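Local coordinates for nitroreductase (Bacteroides fragilis NCTC 9343, PDB 3EK3), which binds flavin mononucleotide and is probably an NAD(P)H-dependent oxidoreductase acting on nitrogenous compounds, at residues K12-V17 and A116-F121; A36-P41 and W49-V54; V98-E103 and M111-A116; W107-D112 and K160-V165. All coordinates share one frame; numbering follows the deposited sequence.

Helix 109-126 runs through three of the four contacts. Interactions 3 and 4 lie about 4 Å apart between centres, share M111 and D112, and set the first turns of this helix against the neighbouring strands 96-102 and 160-168. Interaction 1 uses the helix further along and shares A116 with interaction 3. Interaction 2, whose centre is about 7 Å from that of interaction 3, brings in strand 50-54, outermost within this chain; T52 O and I99 N are 2.8 Å apart, and N119 ND2 of interaction 1 lies 3.0 Å from A36 O. Two FMN molecules flank the set: interaction 1 grips the phosphate of one, while interactions 2, 3 and 4 reach the other.

Interaction 1 (K12-V17 and A116-F121); sequences KARRSV and AIENMF. With FMN (flavin mononucleotide), chain B.
The R14 guanidinium and the F121 ring lie with their planes 45° apart. At the guanidinium edge, in its plane, sits O3P of the FMN phosphate, and OE2 of E118 approaches obliquely. One face of the F121 ring carries CG2 of I117 from its own helix, while R14 CD comes to the ring obliquely and packs 3.5 Å from F121 CB. With CG anti to the backbone N (chi1 -177°) and bends at chi2 and chi3, R14 sends its methylenes past F121 and turns its terminal nitrogens to the phosphate. R14 NH1 donates to FMN O3P over 2.8 Å in a nearly straight bond (162°), and R14 NH2 reaches O1P at 3.0 Å and, more bent, O3P. The E118 carboxylate contributes a long salt bridge, OE2 to R14 NE at 3.8 Å. This is the phosphate end of the FMN site of the nitroreductase fold, in which the flavin lies at the dimer interface: residues 14-16 follow helix 6-13 and wrap the anion. R15 NE gives a 2.8 Å bond to FMN O2P, an oxygen that also accepts S16 N at 2.8 Å. S16 OG donates to FMN O3P at 2.7 Å, so that O3P receives bonds from both R14 and S16. K179 and R18 add further bonds to FMN, while Y39 O of the second subunit accepts a bond from R14 NH2.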
# COMPACT_ATOMS: atom_id res chain seq x y z
N LYS A 12 2.84 7.42 12.60
CA LYS A 12 1.91 7.27 13.73
C LYS A 12 0.80 8.31 13.76
O LYS A 12 -0.29 8.02 14.23
CB LYS A 12 2.65 7.28 15.06
CG LYS A 12 3.54 6.09 15.30
CD LYS A 12 4.44 6.42 16.49
CE LYS A 12 4.97 5.22 17.17
NZ LYS A 12 5.70 5.60 18.43
N ALA A 13 1.07 9.52 13.25
CA ALA A 13 0.11 10.62 13.34
C ALA A 13 -0.94 10.59 12.24
O ALA A 13 -2.00 11.21 12.39
CB ALA A 13 0.83 11.96 13.33
N ARG A 14 -0.65 9.90 11.15
CA ARG A 14 -1.60 9.78 10.03
C ARG A 14 -2.91 9.16 10.48
O ARG A 14 -2.93 8.04 11.01
CB ARG A 14 -1.01 8.95 8.89
CG ARG A 14 -1.90 8.85 7.65
CD ARG A 14 -1.90 7.47 7.02
NE ARG A 14 -2.14 6.42 8.00
CZ ARG A 14 -3.33 6.10 8.50
NH1 ARG A 14 -4.42 6.72 8.10
NH2 ARG A 14 -3.41 5.17 9.43
N ARG A 15 -4.01 9.86 10.21
CA ARG A 15 -5.33 9.37 10.57
C ARG A 15 -6.30 9.53 9.41
O ARG A 15 -6.10 10.36 8.51
CB ARG A 15 -5.88 10.10 11.81
CG ARG A 15 -5.07 9.91 13.11
CD ARG A 15 -4.97 8.47 13.57
NE ARG A 15 -6.28 7.88 13.85
CZ ARG A 15 -7.02 8.15 14.92
NH1 ARG A 15 -6.59 9.01 15.85
NH2 ARG A 15 -8.21 7.56 15.08
N SER A 16 -7.37 8.75 9.45
CA SER A 16 -8.46 8.92 8.52
C SER A 16 -9.43 9.98 9.01
O SER A 16 -10.10 9.82 10.04
CB SER A 16 -9.18 7.59 8.37
OG SER A 16 -8.36 6.63 7.72
N VAL A 17 -9.52 11.07 8.26
CA VAL A 17 -10.35 12.22 8.63
C VAL A 17 -11.58 12.28 7.73
O VAL A 17 -11.48 12.11 6.52
CB VAL A 17 -9.54 13.53 8.51
CG1 VAL A 17 -10.45 14.78 8.61
CG2 VAL A 17 -8.44 13.58 9.58
N ALA A 116 1.14 3.71 -3.45
CA ALA A 116 1.03 5.10 -3.91
C ALA A 116 0.14 5.89 -2.93
O ALA A 116 0.48 6.99 -2.49
CB ALA A 116 0.43 5.14 -5.36
N ILE A 117 -0.98 5.29 -2.57
CA ILE A 117 -1.96 5.92 -1.71
C ILE A 117 -1.34 6.19 -0.34
O ILE A 117 -1.45 7.31 0.19
CB ILE A 117 -3.24 5.10 -1.60
CG1 ILE A 117 -4.05 5.24 -2.90
CG2 ILE A 117 -4.09 5.58 -0.41
CD1 ILE A 117 -5.16 4.24 -3.06
N GLU A 118 -0.66 5.19 0.23
CA GLU A 118 -0.02 5.37 1.53
C GLU A 118 1.00 6.50 1.49
O GLU A 118 1.00 7.32 2.41
CB GLU A 118 0.56 4.06 2.05
CG GLU A 118 1.10 4.06 3.49
CD GLU A 118 0.06 4.40 4.54
OE1 GLU A 118 -1.12 4.36 4.22
OE2 GLU A 118 0.40 4.73 5.71
N ASN A 119 1.81 6.58 0.45
CA ASN A 119 2.72 7.74 0.29
C ASN A 119 1.98 9.09 0.33
O ASN A 119 2.43 10.04 0.97
CB ASN A 119 3.52 7.61 -1.02
CG ASN A 119 4.70 6.67 -0.89
OD1 ASN A 119 4.90 6.05 0.17
ND2 ASN A 119 5.51 6.58 -1.96
N MSE A 120 0.88 9.17 -0.39
CA MSE A 120 0.08 10.38 -0.47
C MSE A 120 -0.47 10.78 0.89
O MSE A 120 -0.37 11.96 1.27
CB MSE A 120 -1.07 10.16 -1.46
CG MSE A 120 -0.62 10.14 -2.88
SE MSE A 120 -2.18 10.28 -4.08
CE MSE A 120 -1.33 9.64 -5.70
N PHE A 121 -0.99 9.81 1.65
CA PHE A 121 -1.47 10.05 3.03
C PHE A 121 -0.37 10.66 3.89
O PHE A 121 -0.56 11.64 4.62
CB PHE A 121 -1.92 8.79 3.74
CG PHE A 121 -3.18 8.12 3.18
CD1 PHE A 121 -4.20 8.84 2.51
CD2 PHE A 121 -3.38 6.77 3.41
CE1 PHE A 121 -5.36 8.17 2.04
CE2 PHE A 121 -4.54 6.10 2.97
CZ PHE A 121 -5.52 6.82 2.28
N1 FMN B . -12.44 4.96 5.36
C2 FMN B . -13.61 5.51 4.90
O2 FMN B . -14.15 6.43 5.52
N3 FMN B . -14.23 5.04 3.76
C4 FMN B . -13.68 4.01 3.08
O4 FMN B . -14.15 3.77 1.95
C4A FMN B . -12.48 3.45 3.54
N5 FMN B . -11.90 2.42 2.85
C5A FMN B . -10.70 1.86 3.25
C6 FMN B . -10.13 0.84 2.49
C7 FMN B . -8.91 0.28 2.85
C7M FMN B . -8.18 -0.69 1.92
C8 FMN B . -8.23 0.80 3.97
C8M FMN B . -6.75 0.57 4.09
C9 FMN B . -8.81 1.83 4.72
C9A FMN B . -10.04 2.38 4.37
N10 FMN B . -10.65 3.40 5.11
C10 FMN B . -11.83 3.96 4.67
C1' FMN B . -9.97 4.00 6.32
C2' FMN B . -10.02 3.02 7.50
O2' FMN B . -11.33 2.99 8.05
C3' FMN B . -9.05 3.51 8.55
O3' FMN B . -7.74 3.34 8.04
C4' FMN B . -9.15 2.72 9.87
O4' FMN B . -10.39 2.98 10.51
C5' FMN B . -8.00 3.09 10.81
O5' FMN B . -8.08 4.46 11.17
P FMN B . -6.85 5.49 10.91
O1P FMN B . -5.63 4.88 11.46
O2P FMN B . -7.25 6.86 11.48
O3P FMN B . -6.61 5.58 9.42

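Interaction 2 (A36-P41 and W49-V54); sequences AGAYAP and WHFTAV. With FMN (flavin mononucleotide), chain C.
Backbone carbonyls crowd the six-membered ring of W49. A40 O lies at the edge, in the ring plane, 3.2 Å from W49 CH2, and P41 O lies near that plane, 3.4 Å from the same carbon. P41 O is buried here without a polar partner in the model and faces the C-H edge of the indole, at most a weak electrostatic contact. G37 O stands over one face, offset toward the rim, and F51 CZ packs against the same face. The indole nitrogen is served indirectly: a water accepts from W49 NE1 at 2.9 Å and donates to A38 O at 2.8 Å, bridging the end of the helix to the tryptophan. W49 reaches this place with CG between its backbone N and carbonyl carbon (chi1 43°), a crowded position. A40 CB adds an apolar touch, 3.7 Å from W49 CH2. The F51 ring meets the last helical turn obliquely, its CE2 3.8 Å from A38 CA and its CZ 3.9 Å from G37 O. Beyond, P41 packs on the FMN of chain C. The contact thus seats the C-terminal end of helix 27-38 on strand 50-54; F51 also touches A116 and M120 of helix 109-126 and V100 of strand 96-102, while residues 51-54 pair in parallel with a strand of the second subunit.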
# COMPACT_ATOMS: atom_id res chain seq x y z
N ALA A 36 4.57 12.27 -4.42
CA ALA A 36 4.89 11.26 -3.41
C ALA A 36 4.28 9.92 -3.82
O ALA A 36 4.96 8.91 -3.74
CB ALA A 36 4.44 11.69 -2.01
N GLY A 37 3.01 9.93 -4.27
CA GLY A 37 2.37 8.74 -4.84
C GLY A 37 3.14 8.16 -6.03
O GLY A 37 3.33 6.94 -6.13
N ALA A 38 3.56 9.05 -6.95
CA ALA A 38 4.35 8.66 -8.13
C ALA A 38 5.65 7.93 -7.83
O ALA A 38 6.11 7.09 -8.63
CB ALA A 38 4.62 9.87 -9.01
N TYR A 39 6.26 8.27 -6.68
CA TYR A 39 7.50 7.66 -6.20
C TYR A 39 7.34 6.34 -5.42
O TYR A 39 8.35 5.70 -5.03
CB TYR A 39 8.28 8.69 -5.35
CG TYR A 39 9.20 9.55 -6.18
CD1 TYR A 39 8.73 10.67 -6.87
CD2 TYR A 39 10.55 9.23 -6.29
CE1 TYR A 39 9.58 11.44 -7.64
CE2 TYR A 39 11.40 9.99 -7.07
CZ TYR A 39 10.91 11.09 -7.74
OH TYR A 39 11.76 11.86 -8.50
N ALA A 40 6.10 5.88 -5.25
CA ALA A 40 5.82 4.58 -4.68
C ALA A 40 6.43 3.43 -5.51
O ALA A 40 6.62 3.54 -6.74
CB ALA A 40 4.25 4.34 -4.51
N PRO A 41 6.72 2.32 -4.85
CA PRO A 41 7.22 1.18 -5.57
C PRO A 41 6.06 0.63 -6.39
O PRO A 41 4.90 0.78 -5.98
CB PRO A 41 7.59 0.18 -4.47
CG PRO A 41 6.75 0.57 -3.28
CD PRO A 41 6.61 2.08 -3.39
N TRP A 49 -0.10 2.76 -13.21
CA TRP A 49 -1.13 3.50 -12.48
C TRP A 49 -1.43 4.86 -13.12
O TRP A 49 -0.65 5.40 -13.91
CB TRP A 49 -0.71 3.74 -11.02
CG TRP A 49 0.75 4.15 -10.78
CD1 TRP A 49 1.52 5.01 -11.54
CD2 TRP A 49 1.58 3.71 -9.73
NE1 TRP A 49 2.76 5.10 -11.02
CE2 TRP A 49 2.84 4.32 -9.90
CE3 TRP A 49 1.40 2.86 -8.63
CZ2 TRP A 49 3.89 4.08 -9.04
CZ3 TRP A 49 2.45 2.65 -7.77
CH2 TRP A 49 3.68 3.25 -7.99
N HIS A 50 -2.58 5.41 -12.75
CA HIS A 50 -2.91 6.80 -13.05
C HIS A 50 -3.51 7.42 -11.80
O HIS A 50 -4.22 6.76 -11.05
CB HIS A 50 -3.93 6.92 -14.19
CG HIS A 50 -3.86 8.23 -14.90
ND1 HIS A 50 -2.93 8.49 -15.89
CD2 HIS A 50 -4.58 9.36 -14.75
CE1 HIS A 50 -3.09 9.74 -16.31
NE2 HIS A 50 -4.07 10.29 -15.63
N PHE A 51 -3.21 8.70 -11.63
CA PHE A 51 -3.66 9.49 -10.51
C PHE A 51 -4.47 10.67 -11.06
O PHE A 51 -3.89 11.56 -11.67
CB PHE A 51 -2.46 10.03 -9.73
CG PHE A 51 -1.39 8.98 -9.42
CD1 PHE A 51 -1.68 7.90 -8.64
CD2 PHE A 51 -0.10 9.09 -9.94
CE1 PHE A 51 -0.70 6.96 -8.33
CE2 PHE A 51 0.89 8.13 -9.65
CZ PHE A 51 0.56 7.05 -8.85
N THR A 52 -5.78 10.64 -10.87
CA THR A 52 -6.68 11.67 -11.39
C THR A 52 -7.16 12.50 -10.21
O THR A 52 -8.02 12.08 -9.44
CB THR A 52 -7.88 11.05 -12.18
OG1 THR A 52 -7.36 10.17 -13.17
CG2 THR A 52 -8.68 12.14 -12.87
N ALA A 53 -6.54 13.68 -10.04
CA ALA A 53 -6.86 14.56 -8.93
C ALA A 53 -8.02 15.46 -9.32
O ALA A 53 -7.89 16.32 -10.18
CB ALA A 53 -5.64 15.39 -8.52
N VAL A 54 -9.17 15.25 -8.70
CA VAL A 54 -10.36 16.02 -8.99
C VAL A 54 -10.55 17.07 -7.89
O VAL A 54 -10.80 16.72 -6.75
CB VAL A 54 -11.61 15.15 -9.09
CG1 VAL A 54 -12.86 16.00 -9.49
CG2 VAL A 54 -11.38 14.03 -10.11
N1 FMN C . 11.35 -6.35 -6.23
C2 FMN C . 12.01 -7.55 -6.18
O2 FMN C . 13.25 -7.59 -6.24
N3 FMN C . 11.34 -8.75 -6.08
C4 FMN C . 9.98 -8.75 -6.05
O4 FMN C . 9.43 -9.82 -5.75
C4A FMN C . 9.30 -7.52 -6.09
N5 FMN C . 7.93 -7.50 -6.04
C5A FMN C . 7.23 -6.32 -6.04
C6 FMN C . 5.83 -6.34 -5.95
C7 FMN C . 5.10 -5.16 -5.91
C7M FMN C . 3.60 -5.18 -5.60
C8 FMN C . 5.79 -3.94 -5.93
C8M FMN C . 5.08 -2.70 -5.43
C9 FMN C . 7.18 -3.92 -6.02
C9A FMN C . 7.92 -5.10 -6.07
N10 FMN C . 9.32 -5.11 -6.18
C10 FMN C . 10.00 -6.31 -6.14
C1' FMN C . 10.11 -3.82 -6.21
C2' FMN C . 9.94 -3.13 -7.57
O2' FMN C . 10.70 -3.80 -8.56
C3' FMN C . 10.46 -1.71 -7.42
O3' FMN C . 9.56 -1.01 -6.58
C4' FMN C . 10.52 -0.96 -8.76
O4' FMN C . 11.53 -1.52 -9.60
C5' FMN C . 10.82 0.52 -8.55
O5' FMN C . 12.10 0.68 -7.94
P FMN C . 12.29 1.48 -6.54
O1P FMN C . 11.61 2.78 -6.66
O2P FMN C . 13.80 1.52 -6.22
O3P FMN C . 11.54 0.73 -5.46
O HOH W 1 5.20 6.66 -11.21

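Interaction 3 (V98-E103 and M111-A116); sequences VIVSNE and MDCACA
N102 meets C113 from its first side-chain atom on: N102 CB lies 3.6 Å from C113 SG, a methylene against sulfur. CG stands anti to the backbone N, which carries the amide on toward the start of helix 109-126 and D112. At the tip the two atoms part company. N102 OD1 is hydrogen-bonded to T48 OG1 and accepts a weak bond from the backbone N of E103, at 3.0 Å. N102 ND2 donates to A109 O and, weakly, to D112 OD2 across 3.5 Å, with an N-H...O angle of 139° and the amide and carboxylate planes 30° apart. Below this polar end the contact is apolar. V100, two residues back on the same face of the strand, places CG1 anti to the backbone N and 3.8 Å from C113 CB; C113 SG lies between this methyl and N102 CB, within 3.9 Å of V100 CG1. Strand and helix run roughly antiparallel (150°), with their axes 8.4 Å apart at closest approach. The pair belongs to the core of the nitroreductase fold, where helix 109-126 packs on one side of the antiparallel sheet; F51 of the adjoining strand also reaches V100 and A116. D112 OD1 takes its stronger bond from G43 N, and the carboxylate also touches FMN. The amide of N102 therefore ties T48 to A109 at the helix start and, only weakly, to D112, and the N-H groups around this buried carboxylate, together with its place in the first turns of a helix, would tend to stabilise a negative charge.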
# COMPACT_ATOMS: atom_id res chain seq x y z
N VAL A 98 -8.42 12.29 -5.06
CA VAL A 98 -7.51 11.70 -6.03
C VAL A 98 -7.94 10.27 -6.31
O VAL A 98 -7.97 9.39 -5.41
CB VAL A 98 -6.07 11.67 -5.57
CG1 VAL A 98 -5.13 11.24 -6.70
CG2 VAL A 98 -5.67 13.03 -5.09
N ILE A 99 -8.33 10.03 -7.55
CA ILE A 99 -8.74 8.71 -7.98
C ILE A 99 -7.50 7.93 -8.44
O ILE A 99 -6.84 8.35 -9.38
CB ILE A 99 -9.74 8.80 -9.16
CG1 ILE A 99 -10.97 9.62 -8.73
CG2 ILE A 99 -10.16 7.39 -9.64
CD1 ILE A 99 -11.92 10.02 -9.85
N VAL A 100 -7.22 6.80 -7.80
CA VAL A 100 -5.98 6.06 -8.08
C VAL A 100 -6.41 4.78 -8.81
O VAL A 100 -7.11 3.94 -8.26
CB VAL A 100 -5.13 5.80 -6.81
CG1 VAL A 100 -3.81 5.05 -7.19
CG2 VAL A 100 -4.73 7.15 -6.09
N SER A 101 -5.98 4.66 -10.07
CA SER A 101 -6.45 3.57 -10.94
C SER A 101 -5.26 2.79 -11.48
O SER A 101 -4.16 3.28 -11.45
CB SER A 101 -7.29 4.11 -12.09
OG SER A 101 -6.56 4.96 -12.97
N ASN A 102 -5.50 1.60 -12.00
CA ASN A 102 -4.43 0.80 -12.60
C ASN A 102 -5.07 -0.15 -13.55
O ASN A 102 -6.24 -0.45 -13.42
CB ASN A 102 -3.66 0.06 -11.50
CG ASN A 102 -2.21 -0.33 -11.91
OD1 ASN A 102 -1.76 -0.08 -13.02
ND2 ASN A 102 -1.49 -0.96 -10.98
N GLU A 103 -4.29 -0.64 -14.51
CA GLU A 103 -4.73 -1.74 -15.33
C GLU A 103 -4.73 -2.99 -14.47
O GLU A 103 -3.88 -3.18 -13.60
CB GLU A 103 -3.86 -1.88 -16.58
CG GLU A 103 -2.44 -2.22 -16.33
CD GLU A 103 -1.61 -2.33 -17.64
OE1 GLU A 103 -1.74 -1.43 -18.52
OE2 GLU A 103 -0.85 -3.31 -17.74
N MSE A 111 -2.13 -3.55 -5.11
CA MSE A 111 -1.08 -3.26 -4.15
C MSE A 111 -0.18 -2.14 -4.65
O MSE A 111 0.25 -1.28 -3.84
CB MSE A 111 -0.31 -4.54 -3.78
CG MSE A 111 -1.20 -5.58 -3.12
SE MSE A 111 -0.26 -7.00 -2.23
CE MSE A 111 0.77 -7.53 -3.76
N ASP A 112 0.12 -2.07 -5.94
CA ASP A 112 0.80 -0.86 -6.45
C ASP A 112 0.06 0.39 -5.96
O ASP A 112 0.64 1.32 -5.45
CB ASP A 112 0.77 -0.79 -7.99
CG ASP A 112 1.73 -1.74 -8.68
OD1 ASP A 112 2.47 -2.51 -8.05
OD2 ASP A 112 1.72 -1.68 -9.93
N CYS A 113 -1.24 0.42 -6.21
CA CYS A 113 -2.07 1.58 -5.90
C CYS A 113 -2.05 1.91 -4.43
O CYS A 113 -1.97 3.07 -4.07
CB CYS A 113 -3.51 1.38 -6.35
SG CYS A 113 -3.65 1.31 -8.15
N ALA A 114 -2.11 0.87 -3.58
CA ALA A 114 -2.11 1.08 -2.13
C ALA A 114 -0.80 1.69 -1.68
O ALA A 114 -0.75 2.58 -0.76
CB ALA A 114 -2.39 -0.27 -1.39
N CYS A 115 0.30 1.26 -2.30
CA CYS A 115 1.60 1.88 -1.96
C CYS A 115 1.62 3.37 -2.28
O CYS A 115 2.10 4.18 -1.48
CB CYS A 115 2.76 1.18 -2.66
SG CYS A 115 3.12 -0.48 -2.05
N ALA A 116 1.14 3.71 -3.45
CA ALA A 116 1.03 5.10 -3.91
C ALA A 116 0.14 5.89 -2.93
O ALA A 116 0.48 6.99 -2.49
CB ALA A 116 0.43 5.14 -5.36

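Interaction 4 (W107-D112 and K160-V165); sequences WWAGMD and KVYGCV. With FMN (flavin mononucleotide), chain C.
Ring-to-backbone packing dominates the contact of Y162 with A109 and G110. The phenol lays one face against the start of the helix: G110 N stands 3.8 Å above the Y162 ring plane, offset toward the rim, and A109 O is over the same face. G110 CA comes within 3.4 Å of Y162 CD1, an approach made possible by the absence of a side chain on the glycine. With CG anti to its carbonyl carbon (chi1 -70°), Y162 leans its ring along this turn. Toward the phenol end, A109 CB makes apolar contact with Y162 CZ at 3.9 Å, and Y162 OH is also close, 3.7 Å from A109 CB. Polar bonds act within the helix start: W108, at the N-cap position, accepts D112 N on its carbonyl O at 3.1 Å. On the cofactor side, W108 CB lies 3.9 Å from the C7M methyl of FMN in chain C, and D112 OD1 lies 3.7 Å from C8M. Y162 also touches C113 and N102, and M111 of the second subunit. Y162 and G163 both face V100 across the sheet, a classic beta bulge in strand 160-168, and this bulge carries the tyrosine that meets the beginning of helix 109-126 beside the interface FMN site of the nitroreductase fold.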
# COMPACT_ATOMS: atom_id res chain seq x y z
N TRP A 107 -1.66 -9.39 -10.87
CA TRP A 107 -2.51 -9.70 -9.72
C TRP A 107 -2.28 -8.72 -8.59
O TRP A 107 -3.16 -8.51 -7.75
CB TRP A 107 -2.33 -11.15 -9.24
CG TRP A 107 -1.02 -11.52 -8.63
CD1 TRP A 107 -0.01 -12.19 -9.25
CD2 TRP A 107 -0.60 -11.32 -7.27
NE1 TRP A 107 1.01 -12.42 -8.36
CE2 TRP A 107 0.68 -11.89 -7.14
CE3 TRP A 107 -1.19 -10.74 -6.14
CZ2 TRP A 107 1.38 -11.89 -5.94
CZ3 TRP A 107 -0.47 -10.70 -4.93
CH2 TRP A 107 0.80 -11.27 -4.85
N TRP A 108 -1.11 -8.10 -8.59
CA TRP A 108 -0.74 -7.12 -7.58
C TRP A 108 -1.13 -5.68 -7.94
O TRP A 108 -0.67 -4.72 -7.27
CB TRP A 108 0.77 -7.20 -7.35
CG TRP A 108 1.57 -6.90 -8.57
CD1 TRP A 108 1.88 -5.66 -9.07
CD2 TRP A 108 2.20 -7.84 -9.44
NE1 TRP A 108 2.64 -5.79 -10.21
CE2 TRP A 108 2.85 -7.12 -10.45
CE3 TRP A 108 2.28 -9.24 -9.44
CZ2 TRP A 108 3.58 -7.74 -11.47
CZ3 TRP A 108 3.00 -9.86 -10.44
CH2 TRP A 108 3.63 -9.11 -11.46
N ALA A 109 -1.94 -5.51 -8.98
CA ALA A 109 -2.35 -4.15 -9.43
C ALA A 109 -2.83 -3.23 -8.30
O ALA A 109 -2.44 -2.05 -8.23
CB ALA A 109 -3.42 -4.25 -10.50
N GLY A 110 -3.64 -3.77 -7.40
CA GLY A 110 -4.16 -2.97 -6.32
C GLY A 110 -3.11 -2.65 -5.27
O GLY A 110 -3.21 -1.64 -4.57
N MSE A 111 -2.13 -3.55 -5.11
CA MSE A 111 -1.08 -3.26 -4.15
C MSE A 111 -0.18 -2.14 -4.65
O MSE A 111 0.25 -1.28 -3.84
CB MSE A 111 -0.31 -4.54 -3.78
CG MSE A 111 -1.20 -5.58 -3.12
SE MSE A 111 -0.26 -7.00 -2.23
CE MSE A 111 0.77 -7.53 -3.76
N ASP A 112 0.12 -2.07 -5.94
CA ASP A 112 0.80 -0.86 -6.45
C ASP A 112 0.06 0.39 -5.96
O ASP A 112 0.64 1.32 -5.45
CB ASP A 112 0.77 -0.79 -7.99
CG ASP A 112 1.73 -1.74 -8.68
OD1 ASP A 112 2.47 -2.51 -8.05
OD2 ASP A 112 1.72 -1.68 -9.93
N LYS A 160 -9.07 -0.14 -13.64
CA LYS A 160 -10.04 -0.21 -12.56
C LYS A 160 -9.58 0.75 -11.48
O LYS A 160 -8.42 1.12 -11.43
CB LYS A 160 -10.09 -1.61 -11.97
CG LYS A 160 -10.41 -2.70 -12.98
CD LYS A 160 -11.60 -2.38 -13.85
CE LYS A 160 -11.96 -3.57 -14.74
NZ LYS A 160 -12.91 -3.15 -15.79
N VAL A 161 -10.51 1.17 -10.62
CA VAL A 161 -10.17 2.12 -9.57
C VAL A 161 -9.92 1.29 -8.31
O VAL A 161 -10.83 0.63 -7.82
CB VAL A 161 -11.30 3.15 -9.32
CG1 VAL A 161 -10.95 4.05 -8.14
CG2 VAL A 161 -11.51 4.02 -10.58
N TYR A 162 -8.68 1.28 -7.82
CA TYR A 162 -8.33 0.49 -6.62
C TYR A 162 -8.48 1.27 -5.28
O TYR A 162 -8.70 0.64 -4.22
CB TYR A 162 -6.92 -0.07 -6.81
CG TYR A 162 -6.94 -1.15 -7.88
CD1 TYR A 162 -7.30 -2.44 -7.56
CD2 TYR A 162 -6.63 -0.86 -9.21
CE1 TYR A 162 -7.38 -3.44 -8.57
CE2 TYR A 162 -6.71 -1.83 -10.20
CZ TYR A 162 -7.07 -3.12 -9.89
OH TYR A 162 -7.13 -4.11 -10.86
N GLY A 163 -8.32 2.58 -5.31
CA GLY A 163 -8.66 3.39 -4.15
C GLY A 163 -8.64 4.87 -4.47
O GLY A 163 -8.12 5.27 -5.52
N CYS A 164 -9.26 5.67 -3.61
CA CYS A 164 -9.21 7.12 -3.77
C CYS A 164 -8.72 7.77 -2.47
O CYS A 164 -8.86 7.23 -1.37
CB CYS A 164 -10.56 7.69 -4.19
SG CYS A 164 -11.25 7.04 -5.71
N VAL A 165 -8.14 8.95 -2.63
CA VAL A 165 -7.66 9.75 -1.53
C VAL A 165 -8.40 11.07 -1.43
O VAL A 165 -8.23 11.93 -2.30
CB VAL A 165 -6.17 10.04 -1.78
CG1 VAL A 165 -5.52 10.92 -0.68
CG2 VAL A 165 -5.36 8.71 -1.97
N1 FMN C . 11.35 -6.35 -6.23
C2 FMN C . 12.01 -7.55 -6.18
O2 FMN C . 13.25 -7.59 -6.24
N3 FMN C . 11.34 -8.75 -6.08
C4 FMN C . 9.98 -8.75 -6.05
O4 FMN C . 9.43 -9.82 -5.75
C4A FMN C . 9.30 -7.52 -6.09
N5 FMN C . 7.93 -7.50 -6.04
C5A FMN C . 7.23 -6.32 -6.04
C6 FMN C . 5.83 -6.34 -5.95
C7 FMN C . 5.10 -5.16 -5.91
C7M FMN C . 3.60 -5.18 -5.60
C8 FMN C . 5.79 -3.94 -5.93
C8M FMN C . 5.08 -2.70 -5.43
C9 FMN C . 7.18 -3.92 -6.02
C9A FMN C . 7.92 -5.10 -6.07
N10 FMN C . 9.32 -5.11 -6.18
C10 FMN C . 10.00 -6.31 -6.14
C1' FMN C . 10.11 -3.82 -6.21
C2' FMN C . 9.94 -3.13 -7.57
O2' FMN C . 10.70 -3.80 -8.56
C3' FMN C . 10.46 -1.71 -7.42
O3' FMN C . 9.56 -1.01 -6.58
C4' FMN C . 10.52 -0.96 -8.76
O4' FMN C . 11.53 -1.52 -9.60
C5' FMN C . 10.82 0.52 -8.55
O5' FMN C . 12.10 0.68 -7.94
P FMN C . 12.29 1.48 -6.54
O1P FMN C . 11.61 2.78 -6.66
O2P FMN C . 13.80 1.52 -6.22
O3P FMN C . 11.54 0.73 -5.46